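Local coordinates for DUF2235 domain-containing protein (Pseudomonas aeruginosa, PDB 4O5P) that probably hydrolyses membrane phospholipids as a toxic effector delivered by the type VI secretion system, at residues D281-V286 and A342-D347; G135-E140 and G297-A302; A228-I233 and S273-G278. All coordinates share one frame; numbering follows the deposited sequence.

Interaction 1 (D281-V286 and A342-D347); sequences DTVAAV and ASFPLD
D281 meets L346 across this contact, its OD1 lying 3.4 Å from CD1 at the end of the leucine; the two side chains run at about a right angle. The other carboxylate oxygen, OD2, is hydrogen-bonded to ND1 of H379 and salt-bridged to R685, consistent with D281 as the acid of a Ser-His-Asp triad with S237 and H379, as in other alpha/beta hydrolases. T282 makes the direct backbone link: D347 N donates to T282 O over 2.9 Å. With OG1 of T282 beside the backbone N (chi1 -56°), the methyl CG2 lies anti to that N and packs on CB of D347. V283 straddles the carbonyl of P345 with both methyls, CG2 reaching 3.4 Å from P345 O, and the same methyl continues to CD2 of F344 at 4.1 Å. A284 N donates its N-H to a bridging water that in turn donates to P345 O and, at 2.6 Å, to D347 OD1, linking the two backbones and the D347 carboxylate. A285 sets CB on the proline ring, 3.7 Å from CD of P345. Beyond it, a second water joins V286 O to S343 O. Segment 281-286 opens the loop that leads from strand 270-280 to strand 294-299, with T282, V283 and A284 leaning on helix 238-254, while L346 fits against H333 and V335 of strand 331-336.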
ATOM      1  N   ASP A 281      -4.875  -5.479  -1.853  1.00 12.10           N
ATOM      2  CA  ASP A 281      -5.448  -4.278  -1.198  1.00 12.17           C
ATOM      3  C   ASP A 281      -4.648  -3.010  -1.425  1.00 12.04           C
ATOM      4  O   ASP A 281      -4.025  -2.509  -0.495  1.00 13.45           O
ATOM      5  CB  ASP A 281      -5.587  -4.519   0.315  1.00 13.56           C
ATOM      6  CG  ASP A 281      -6.739  -3.761   0.929  1.00 11.56           C
ATOM      7  OD1 ASP A 281      -7.856  -3.840   0.384  1.00 12.42           O
ATOM      8  OD2 ASP A 281      -6.544  -3.083   1.963  1.00 14.76           O
ATOM      9  N   THR A 282      -4.661  -2.504  -2.665  1.00 12.77           N
ATOM     10  CA  THR A 282      -3.888  -1.325  -3.047  1.00 13.97           C
ATOM     11  C   THR A 282      -4.246  -0.081  -2.241  1.00 13.84           C
ATOM     12  O   THR A 282      -5.415   0.296  -2.182  1.00 14.18           O
ATOM     13  CB  THR A 282      -4.147  -0.957  -4.509  1.00 12.25           C
ATOM     14  OG1 THR A 282      -3.850  -2.078  -5.340  1.00 14.90           O
ATOM     15  CG2 THR A 282      -3.297   0.242  -4.928  1.00 14.06           C
ATOM     16  N   VAL A 283      -3.236   0.557  -1.642  1.00 14.81           N
ATOM     17  CA  VAL A 283      -3.430   1.837  -0.948  1.00 15.37           C
ATOM     18  C   VAL A 283      -2.391   2.821  -1.445  1.00 14.80           C
ATOM     19  O   VAL A 283      -1.206   2.564  -1.327  1.00 15.61           O
ATOM     20  CB  VAL A 283      -3.286   1.697   0.574  1.00 13.42           C
ATOM     21  CG1 VAL A 283      -3.292   3.090   1.239  1.00 13.79           C
ATOM     22  CG2 VAL A 283      -4.397   0.801   1.135  1.00 11.11           C
ATOM     23  N   ALA A 284      -2.830   3.939  -2.017  1.00 14.29           N
ATOM     24  CA  ALA A 284      -1.911   4.837  -2.723  1.00 15.29           C
ATOM     25  C   ALA A 284      -1.769   6.158  -1.996  1.00 16.47           C
ATOM     26  O   ALA A 284      -1.195   7.121  -2.530  1.00 15.53           O
ATOM     27  CB  ALA A 284      -2.397   5.073  -4.154  1.00 15.09           C
ATOM     28  N   ALA A 285      -2.267   6.180  -0.765  1.00 13.60           N
ATOM     29  CA  ALA A 285      -2.443   7.426  -0.020  1.00 18.11           C
ATOM     30  C   ALA A 285      -1.147   7.922   0.558  1.00 17.45           C
ATOM     31  O   ALA A 285      -0.309   7.129   0.995  1.00 20.55           O
ATOM     32  CB  ALA A 285      -3.462   7.231   1.126  1.00 15.08           C
ATOM     33  N   VAL A 286      -1.000   9.240   0.576  1.00 15.21           N
ATOM     34  CA  VAL A 286       0.040   9.874   1.370  1.00 22.14           C
ATOM     35  C   VAL A 286      -0.113   9.436   2.836  1.00 28.68           C
ATOM     36  O   VAL A 286      -1.237   9.237   3.323  1.00 24.07           O
ATOM     37  CB  VAL A 286      -0.028  11.414   1.239  1.00 22.40           C
ATOM     38  CG1 VAL A 286      -1.259  11.981   1.953  1.00 22.36           C
ATOM     39  CG2 VAL A 286       1.248  12.048   1.742  1.00 25.36           C
ATOM     40  N   ALA A 342      -9.332   5.999   7.580  1.00 18.94           N
ATOM     41  CA  ALA A 342      -9.172   7.157   6.704  1.00 18.61           C
ATOM     42  C   ALA A 342      -7.807   7.145   6.027  1.00 17.61           C
ATOM     43  O   ALA A 342      -7.650   7.669   4.937  1.00 19.01           O
ATOM     44  CB  ALA A 342      -9.323   8.425   7.500  1.00 16.97           C
ATOM     45  N   SER A 343      -6.828   6.552   6.700  1.00 17.55           N
ATOM     46  CA  SER A 343      -5.443   6.546   6.239  1.00 23.35           C
ATOM     47  C   SER A 343      -5.194   5.437   5.218  1.00 17.62           C
ATOM     48  O   SER A 343      -4.110   5.365   4.630  1.00 17.50           O
ATOM     49  CB  SER A 343      -4.524   6.339   7.436  1.00 23.22           C
ATOM     50  OG  SER A 343      -4.967   5.206   8.174  1.00 22.17           O
ATOM     51  N   PHE A 344      -6.187   4.565   5.022  1.00 14.02           N
ATOM     52  CA  PHE A 344      -6.024   3.423   4.123  1.00 12.66           C
ATOM     53  C   PHE A 344      -7.120   3.285   3.055  1.00 11.61           C
ATOM     54  O   PHE A 344      -7.768   2.239   2.959  1.00 13.65           O
ATOM     55  CB  PHE A 344      -5.865   2.128   4.937  1.00 14.42           C
ATOM     56  CG  PHE A 344      -4.530   2.012   5.617  1.00 16.81           C
ATOM     57  CD1 PHE A 344      -4.246   2.750   6.762  1.00 16.97           C
ATOM     58  CD2 PHE A 344      -3.551   1.181   5.103  1.00 14.10           C
ATOM     59  CE1 PHE A 344      -3.017   2.660   7.374  1.00 20.54           C
ATOM     60  CE2 PHE A 344      -2.313   1.080   5.716  1.00 17.26           C
ATOM     61  CZ  PHE A 344      -2.043   1.820   6.842  1.00 17.90           C
ATOM     62  N   PRO A 345      -7.298   4.323   2.212  1.00 12.41           N
ATOM     63  CA  PRO A 345      -8.283   4.173   1.140  1.00 13.71           C
ATOM     64  C   PRO A 345      -7.837   3.149   0.095  1.00 14.99           C
ATOM     65  O   PRO A 345      -6.634   2.961  -0.160  1.00 13.98           O
ATOM     66  CB  PRO A 345      -8.362   5.581   0.524  1.00 12.80           C
ATOM     67  CG  PRO A 345      -7.032   6.219   0.849  1.00 13.33           C
ATOM     68  CD  PRO A 345      -6.650   5.648   2.190  1.00 12.33           C
ATOM     69  N   LEU A 346      -8.819   2.483  -0.502  1.00 11.81           N
ATOM     70  CA  LEU A 346      -8.545   1.461  -1.477  1.00 11.08           C
ATOM     71  C   LEU A 346      -8.473   2.073  -2.878  1.00 11.93           C
ATOM     72  O   LEU A 346      -9.216   2.999  -3.211  1.00 11.66           O
ATOM     73  CB  LEU A 346      -9.648   0.394  -1.418  1.00 11.71           C
ATOM     74  CG  LEU A 346      -9.544  -0.778  -2.393  1.00 11.07           C
ATOM     75  CD1 LEU A 346      -8.274  -1.611  -2.140  1.00  9.37           C
ATOM     76  CD2 LEU A 346     -10.785  -1.650  -2.283  1.00 10.36           C
ATOM     77  N   ASP A 347      -7.544   1.586  -3.685  1.00 12.48           N
ATOM     78  CA  ASP A 347      -7.660   1.796  -5.118  1.00 11.38           C
ATOM     79  C   ASP A 347      -8.089   0.499  -5.785  1.00 12.53           C
ATOM     80  O   ASP A 347      -7.303  -0.442  -5.910  1.00 13.59           O
ATOM     81  CB  ASP A 347      -6.350   2.310  -5.735  1.00 13.48           C
ATOM     82  CG  ASP A 347      -6.368   3.810  -5.968  1.00 16.11           C
ATOM     83  OD1 ASP A 347      -6.033   4.553  -5.022  1.00 16.97           O
ATOM     84  OD2 ASP A 347      -6.710   4.255  -7.095  1.00 15.34           O
TER
HETATM   85  O   HOH W   1      -5.575   4.260  -2.457  1.00 14.65           O
HETATM   86  O   HOH W   2      -2.665   8.173   5.074  1.00 24.56           O

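Interaction 2 (G135-E140 and G297-A302); sequences GLIGAE and GHMDWA
The backbones come closest where A139, at the start of helix 139-162, lies 5.0 Å in CA-CA distance from M299, at the end of strand 294-299. This is a helix start packed against the edge strand of a four-stranded antiparallel sheet, beside the alpha/beta-hydrolase core. A139 points its CB into the corner made by M299, D300 and W301: CB of A139 sits 3.6 Å from CB of M299 and 3.4 Å from OD1 of D300. M299, a selenomethionine, stretches out beyond CG, carrying SE past A139 CA toward residues 137-138. Its methyl CE ends beside two carbonyls, 3.5 Å from G138 O and a little farther from I137 O, and touches CG2 of I137 at 4.0 Å, the two side chains passing at a slant. The indole of W301 is wedged between this corner and helix 238-254, where A241, A245 and W249 pack on it; E143 and I146 of helix 139-162 also touch it. One face carries CB of M299 and CB of A302, both toward the rim. With CG of W301 lying between its own backbone N and carbonyl carbon (chi1 51°), the ring edge is brought up to the helix start. There NE1 of W301 donates a weak, bent hydrogen bond to A139 O, 2.8 Å long with 128° at the hydrogen.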
ATOM      1  N   GLY A 135       3.807   6.773  11.564  1.00 46.25           N
ATOM      2  CA  GLY A 135       3.076   6.547  10.325  1.00 43.10           C
ATOM      3  C   GLY A 135       2.968   7.746   9.393  1.00 43.87           C
ATOM      4  O   GLY A 135       2.041   7.819   8.575  1.00 39.34           O
ATOM      5  N   LEU A 136       3.906   8.685   9.503  1.00 42.13           N
ATOM      6  CA  LEU A 136       3.974   9.774   8.535  1.00 35.83           C
ATOM      7  C   LEU A 136       4.859   9.360   7.379  1.00 35.55           C
ATOM      8  O   LEU A 136       6.068   9.161   7.548  1.00 36.12           O
ATOM      9  CB  LEU A 136       4.508  11.053   9.168  1.00 40.15           C
ATOM     10  CG  LEU A 136       3.605  12.250   8.890  1.00 42.49           C
ATOM     11  CD1 LEU A 136       2.149  11.811   8.977  1.00 37.90           C
ATOM     12  CD2 LEU A 136       3.886  13.379   9.864  1.00 43.40           C
ATOM     13  N   ILE A 137       4.253   9.226   6.204  1.00 27.90           N
ATOM     14  CA  ILE A 137       4.964   8.721   5.039  1.00 30.06           C
ATOM     15  C   ILE A 137       4.830   9.647   3.840  1.00 24.37           C
ATOM     16  O   ILE A 137       3.725   9.914   3.369  1.00 26.71           O
ATOM     17  CB  ILE A 137       4.472   7.310   4.657  1.00 28.31           C
ATOM     18  CG1 ILE A 137       4.033   6.544   5.914  1.00 31.75           C
ATOM     19  CG2 ILE A 137       5.554   6.577   3.870  1.00 24.40           C
ATOM     20  CD1 ILE A 137       4.417   5.064   5.950  1.00 23.86           C
ATOM     21  N   GLY A 138       5.968  10.139   3.356  1.00 29.31           N
ATOM     22  CA  GLY A 138       5.992  11.007   2.193  1.00 24.96           C
ATOM     23  C   GLY A 138       6.001  10.206   0.904  1.00 22.07           C
ATOM     24  O   GLY A 138       6.285   9.007   0.912  1.00 22.63           O
ATOM     25  N   ALA A 139       5.698  10.871  -0.203  1.00 16.85           N
ATOM     26  CA  ALA A 139       5.544  10.210  -1.495  1.00 22.26           C
ATOM     27  C   ALA A 139       6.877   9.717  -2.070  1.00 18.11           C
ATOM     28  O   ALA A 139       6.938   8.726  -2.832  1.00 16.33           O
ATOM     29  CB  ALA A 139       4.864  11.158  -2.471  1.00 16.47           C
ATOM     30  N   GLU A 140       7.944  10.421  -1.706  1.00 19.92           N
ATOM     31  CA  GLU A 140       9.239  10.175  -2.322  1.00 18.73           C
ATOM     32  C   GLU A 140       9.732   8.751  -2.066  1.00 18.31           C
ATOM     33  O   GLU A 140      10.375   8.164  -2.921  1.00 17.01           O
ATOM     34  CB  GLU A 140      10.281  11.236  -1.893  1.00 21.26           C
ATOM     35  CG  GLU A 140      10.909  11.040  -0.521  1.00 27.54           C
ATOM     36  CD  GLU A 140      10.064  11.584   0.627  1.00 32.57           C
ATOM     37  OE1 GLU A 140       8.993  12.186   0.373  1.00 33.07           O
ATOM     38  OE2 GLU A 140      10.479  11.412   1.793  1.00 33.80           O
ATOM     39  N   GLY A 297      -5.393  11.721   0.266  1.00 16.78           N
ATOM     40  CA  GLY A 297      -5.521  11.319  -1.118  1.00 14.88           C
ATOM     41  C   GLY A 297      -4.194  10.769  -1.604  1.00 17.22           C
ATOM     42  O   GLY A 297      -3.284  10.550  -0.800  1.00 17.72           O
ATOM     43  N   HIS A 298      -4.077  10.570  -2.915  1.00 18.03           N
ATOM     44  CA  HIS A 298      -2.883   9.965  -3.524  1.00 16.73           C
ATOM     45  C   HIS A 298      -1.555  10.663  -3.263  1.00 18.20           C
ATOM     46  O   HIS A 298      -1.468  11.897  -3.275  1.00 15.42           O
ATOM     47  CB  HIS A 298      -3.028   9.910  -5.044  1.00 15.98           C
ATOM     48  CG  HIS A 298      -4.147   9.053  -5.537  1.00 16.91           C
ATOM     49  ND1 HIS A 298      -4.775   8.105  -4.755  1.00 19.60           N
ATOM     50  CD2 HIS A 298      -4.762   9.013  -6.741  1.00 17.51           C
ATOM     51  CE1 HIS A 298      -5.730   7.523  -5.457  1.00 15.65           C
ATOM     52  NE2 HIS A 298      -5.739   8.051  -6.667  1.00 16.02           N
HETATM   53  N   MSE A 299      -0.510   9.856  -3.084  1.00 16.61           N
HETATM   54  CA  MSE A 299       0.861  10.325  -3.282  1.00 18.82           C
HETATM   55  C   MSE A 299       0.973  10.841  -4.720  1.00 16.73           C
HETATM   56  O   MSE A 299       0.287  10.335  -5.631  1.00 17.76           O
HETATM   57  CB  MSE A 299       1.859   9.184  -3.035  1.00 17.70           C
HETATM   58  CG  MSE A 299       2.034   8.861  -1.564  1.00 20.45           C
HETATM   59 SE   MSE A 299       2.987   7.173  -1.226  1.00 27.05          SE
HETATM   60  CE  MSE A 299       3.183   7.368   0.698  1.00 26.30           C
ATOM     61  N   ASP A 300       1.831  11.835  -4.929  1.00 17.28           N
ATOM     62  CA  ASP A 300       1.895  12.501  -6.231  1.00 16.09           C
ATOM     63  C   ASP A 300       2.167  11.535  -7.400  1.00 19.53           C
ATOM     64  O   ASP A 300       1.555  11.660  -8.474  1.00 17.04           O
ATOM     65  CB  ASP A 300       2.871  13.698  -6.215  1.00 18.94           C
ATOM     66  CG  ASP A 300       4.268  13.331  -5.729  1.00 18.02           C
ATOM     67  OD1 ASP A 300       4.620  12.132  -5.691  1.00 19.01           O
ATOM     68  OD2 ASP A 300       5.037  14.257  -5.386  1.00 25.04           O
ATOM     69  N   TRP A 301       3.036  10.547  -7.189  1.00 14.23           N
ATOM     70  CA  TRP A 301       3.387   9.654  -8.298  1.00 18.15           C
ATOM     71  C   TRP A 301       2.235   8.734  -8.695  1.00 20.34           C
ATOM     72  O   TRP A 301       2.230   8.161  -9.799  1.00 17.17           O
ATOM     73  CB  TRP A 301       4.642   8.846  -7.974  1.00 18.01           C
ATOM     74  CG  TRP A 301       4.603   8.143  -6.658  1.00 16.20           C
ATOM     75  CD1 TRP A 301       5.188   8.557  -5.500  1.00 16.51           C
ATOM     76  CD2 TRP A 301       3.951   6.905  -6.357  1.00 15.66           C
ATOM     77  NE1 TRP A 301       4.944   7.655  -4.498  1.00 17.76           N
ATOM     78  CE2 TRP A 301       4.190   6.624  -5.002  1.00 16.09           C
ATOM     79  CE3 TRP A 301       3.189   5.998  -7.109  1.00 14.73           C
ATOM     80  CZ2 TRP A 301       3.682   5.488  -4.368  1.00 15.82           C
ATOM     81  CZ3 TRP A 301       2.691   4.871  -6.484  1.00 18.08           C
ATOM     82  CH2 TRP A 301       2.943   4.621  -5.127  1.00 11.72           C
ATOM     83  N   ALA A 302       1.264   8.607  -7.788  1.00 14.86           N
ATOM     84  CA  ALA A 302       0.143   7.683  -7.937  1.00 17.93           C
ATOM     85  C   ALA A 302      -1.017   8.253  -8.745  1.00 21.02           C
ATOM     86  O   ALA A 302      -1.848   7.485  -9.255  1.00 21.04           O
ATOM     87  CB  ALA A 302      -0.367   7.229  -6.564  1.00 18.29           C
TER

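Interaction 3 (A228-I233 and S273-G278); sequences AMRLYI and SIEFLG
R230 and S273 face each other on neighbouring parallel strands, and NH1 of R230 donates to OG of S273 at 2.9 Å, the oxygen sitting 15° out of the guanidinium plane. The arginine reaches it by bending at chi2 (-63°), which turns its chain toward the serine, whose OG meets the guanidinium at its edge. E275 is the bump of this interface: a beta bulge shifts the register by one residue between L231 and Y232, and L231 O receives the N-H groups of both E275 and F276, each weakly. The extra residue pushes CB of E275 against the Y232 ring, 3.4 Å from CE2, while its CG settles between CB of R230 and the hydroxyl end of the tyrosine. Its OE2 stays 4.1 Å from NH1 of R230, a charge attraction short of a salt bridge. Past the bulge the ladder resumes, G278 N bonding to I233 O at 2.8 Å. On the other face, CB of I233 and its CG2 receive CD1 of L277, each at 3.8 Å, and CG1 of I274 fits beside CB of L231. In the central sheet strand 225-236 lies between strands 62-71 and 270-280. L231, I233 and I274 pack under helix 238-254, whereas F276 on the opposite face meets helix 403-416 and Y232 OH bonds to ND1 of H66.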
ATOM      1  N   ALA A 228      13.803 -12.888 -24.341  1.00 21.35           N
ATOM      2  CA  ALA A 228      12.765 -11.986 -23.852  1.00 21.08           C
ATOM      3  C   ALA A 228      12.910 -11.727 -22.374  1.00 20.81           C
ATOM      4  O   ALA A 228      13.740 -12.342 -21.690  1.00 19.61           O
ATOM      5  CB  ALA A 228      11.360 -12.556 -24.132  1.00 21.09           C
HETATM    6  N   MSE A 229      12.069 -10.820 -21.896  1.00 18.70           N
HETATM    7  CA  MSE A 229      11.978 -10.526 -20.486  1.00 19.26           C
HETATM    8  C   MSE A 229      10.541 -10.629 -20.040  1.00 16.86           C
HETATM    9  O   MSE A 229       9.672  -9.947 -20.567  1.00 16.39           O
HETATM   10  CB  MSE A 229      12.526  -9.140 -20.208  1.00 16.74           C
HETATM   11  CG  MSE A 229      14.022  -9.163 -20.324  1.00 19.87           C
HETATM   12 SE   MSE A 229      14.959  -7.625 -19.790  0.56 31.40          SE
HETATM   13  CE  MSE A 229      13.930  -7.034 -18.198  1.00 15.20           C
ATOM     14  N   ARG A 230      10.317 -11.492 -19.054  1.00 18.28           N
ATOM     15  CA  ARG A 230       8.983 -11.835 -18.595  1.00 17.79           C
ATOM     16  C   ARG A 230       8.914 -11.553 -17.102  1.00 18.14           C
ATOM     17  O   ARG A 230       9.732 -12.075 -16.336  1.00 14.88           O
ATOM     18  CB  ARG A 230       8.723 -13.311 -18.870  1.00 19.63           C
ATOM     19  CG  ARG A 230       8.972 -13.714 -20.317  1.00 19.64           C
ATOM     20  CD  ARG A 230       8.029 -12.983 -21.235  1.00 23.72           C
ATOM     21  NE  ARG A 230       8.243 -13.287 -22.652  1.00 22.54           N
ATOM     22  CZ  ARG A 230       7.745 -12.552 -23.643  1.00 23.11           C
ATOM     23  NH1 ARG A 230       7.005 -11.479 -23.373  1.00 21.33           N
ATOM     24  NH2 ARG A 230       7.977 -12.888 -24.903  1.00 27.77           N
ATOM     25  N   LEU A 231       7.950 -10.723 -16.695  1.00 18.91           N
ATOM     26  CA  LEU A 231       7.917 -10.199 -15.324  1.00 19.96           C
ATOM     27  C   LEU A 231       6.752 -10.761 -14.507  1.00 18.99           C
ATOM     28  O   LEU A 231       5.647 -10.903 -15.009  1.00 17.18           O
ATOM     29  CB  LEU A 231       7.820  -8.670 -15.318  1.00 16.63           C
ATOM     30  CG  LEU A 231       8.967  -7.844 -15.911  1.00 20.16           C
ATOM     31  CD1 LEU A 231       8.905  -6.419 -15.442  1.00 16.90           C
ATOM     32  CD2 LEU A 231      10.291  -8.433 -15.558  1.00 22.44           C
ATOM     33  N   TYR A 232       7.028 -11.079 -13.249  1.00 18.45           N
ATOM     34  CA  TYR A 232       6.029 -11.517 -12.283  1.00 18.09           C
ATOM     35  C   TYR A 232       6.194 -10.565 -11.106  1.00 19.15           C
ATOM     36  O   TYR A 232       7.281 -10.471 -10.520  1.00 15.74           O
ATOM     37  CB  TYR A 232       6.272 -12.981 -11.897  1.00 18.26           C
ATOM     38  CG  TYR A 232       6.550 -13.814 -13.130  1.00 19.30           C
ATOM     39  CD1 TYR A 232       7.836 -13.885 -13.663  1.00 19.56           C
ATOM     40  CD2 TYR A 232       5.525 -14.472 -13.796  1.00 17.06           C
ATOM     41  CE1 TYR A 232       8.095 -14.605 -14.805  1.00 21.94           C
ATOM     42  CE2 TYR A 232       5.782 -15.199 -14.952  1.00 22.22           C
ATOM     43  CZ  TYR A 232       7.066 -15.262 -15.441  1.00 20.92           C
ATOM     44  OH  TYR A 232       7.339 -15.978 -16.586  1.00 24.32           O
ATOM     45  N   ILE A 233       5.129  -9.823 -10.795  1.00 18.75           N
ATOM     46  CA  ILE A 233       5.219  -8.676  -9.883  1.00 17.66           C
ATOM     47  C   ILE A 233       4.170  -8.822  -8.782  1.00 17.19           C
ATOM     48  O   ILE A 233       2.997  -9.010  -9.087  1.00 16.78           O
ATOM     49  CB  ILE A 233       4.921  -7.340 -10.628  1.00 15.79           C
ATOM     50  CG1 ILE A 233       5.741  -7.208 -11.929  1.00 19.57           C
ATOM     51  CG2 ILE A 233       5.147  -6.140  -9.713  1.00 16.18           C
ATOM     52  CD1 ILE A 233       7.198  -6.889 -11.735  1.00 15.06           C
ATOM     53  N   SER A 273       7.214  -8.286 -21.171  1.00 17.58           N
ATOM     54  CA  SER A 273       5.821  -8.318 -20.749  1.00 20.21           C
ATOM     55  C   SER A 273       5.733  -8.555 -19.249  1.00 16.48           C
ATOM     56  O   SER A 273       6.613  -9.171 -18.666  1.00 17.89           O
ATOM     57  CB  SER A 273       5.108  -9.445 -21.485  1.00 16.61           C
ATOM     58  OG  SER A 273       5.565 -10.706 -21.020  1.00 19.32           O
ATOM     59  N   ILE A 274       4.670  -8.051 -18.629  1.00 21.70           N
ATOM     60  CA  ILE A 274       4.319  -8.466 -17.277  1.00 16.54           C
ATOM     61  C   ILE A 274       3.364  -9.658 -17.400  1.00 17.41           C
ATOM     62  O   ILE A 274       2.188  -9.492 -17.691  1.00 19.85           O
ATOM     63  CB  ILE A 274       3.678  -7.314 -16.461  1.00 17.94           C
ATOM     64  CG1 ILE A 274       4.718  -6.218 -16.179  1.00 21.78           C
ATOM     65  CG2 ILE A 274       3.100  -7.851 -15.144  1.00 17.09           C
ATOM     66  CD1 ILE A 274       4.156  -4.957 -15.488  1.00 19.19           C
ATOM     67  N   GLU A 275       3.892 -10.863 -17.219  1.00 17.68           N
ATOM     68  CA  GLU A 275       3.103 -12.096 -17.292  1.00 17.48           C
ATOM     69  C   GLU A 275       2.069 -12.160 -16.167  1.00 21.16           C
ATOM     70  O   GLU A 275       1.002 -12.774 -16.333  1.00 15.20           O
ATOM     71  CB  GLU A 275       4.030 -13.302 -17.168  1.00 20.15           C
ATOM     72  CG  GLU A 275       5.013 -13.485 -18.319  1.00 19.90           C
ATOM     73  CD  GLU A 275       4.310 -13.655 -19.640  1.00 21.50           C
ATOM     74  OE1 GLU A 275       3.605 -14.671 -19.809  1.00 22.92           O
ATOM     75  OE2 GLU A 275       4.435 -12.752 -20.502  1.00 24.02           O
ATOM     76  N   PHE A 276       2.383 -11.538 -15.024  1.00 16.55           N
ATOM     77  CA  PHE A 276       1.473 -11.581 -13.874  1.00 17.51           C
ATOM     78  C   PHE A 276       1.681 -10.405 -12.908  1.00 19.64           C
ATOM     79  O   PHE A 276       2.796 -10.133 -12.475  1.00 17.68           O
ATOM     80  CB  PHE A 276       1.634 -12.907 -13.116  1.00 18.86           C
ATOM     81  CG  PHE A 276       0.642 -13.092 -11.983  1.00 22.02           C
ATOM     82  CD1 PHE A 276      -0.622 -13.634 -12.228  1.00 21.41           C
ATOM     83  CD2 PHE A 276       0.969 -12.718 -10.684  1.00 18.43           C
ATOM     84  CE1 PHE A 276      -1.544 -13.802 -11.185  1.00 20.82           C
ATOM     85  CE2 PHE A 276       0.064 -12.873  -9.642  1.00 17.07           C
ATOM     86  CZ  PHE A 276      -1.191 -13.419  -9.889  1.00 19.76           C
ATOM     87  N   LEU A 277       0.594  -9.715 -12.580  1.00 17.43           N
ATOM     88  CA  LEU A 277       0.633  -8.635 -11.607  1.00 17.80           C
ATOM     89  C   LEU A 277      -0.321  -9.020 -10.464  1.00 15.02           C
ATOM     90  O   LEU A 277      -1.543  -9.089 -10.655  1.00 16.79           O
ATOM     91  CB  LEU A 277       0.194  -7.327 -12.276  1.00 14.65           C
ATOM     92  CG  LEU A 277       0.165  -6.024 -11.481  1.00 15.51           C
ATOM     93  CD1 LEU A 277       1.585  -5.643 -11.032  1.00 13.57           C
ATOM     94  CD2 LEU A 277      -0.451  -4.940 -12.358  1.00 15.90           C
ATOM     95  N   GLY A 278       0.236  -9.335  -9.299  1.00 15.21           N
ATOM     96  CA  GLY A 278      -0.584  -9.777  -8.175  1.00 17.16           C
ATOM     97  C   GLY A 278      -0.601  -8.743  -7.066  1.00 15.18           C
ATOM     98  O   GLY A 278       0.443  -8.423  -6.498  1.00 13.48           O
TER

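All three contacts are buried, but their centres lie about 6, 10 and 20 Å from the centre of the chain for interactions 1, 2 and 3. Interaction 3 is a bulged parallel ladder, mostly of main-chain bonds, in the central sheet. Interaction 1, at the continuation of strand 270-280, has one direct backbone bond and relies on waters and loop packing beside the probable triad; interaction 2 depends on apolar packing and one weak indole bond. Interactions 1 and 2 touch, with A284 O and M299 N probably hydrogen-bonded, whereas 2 and 3 stay about 12 Å apart at their nearest atoms. Helix 238-254 packs against side chains from all three.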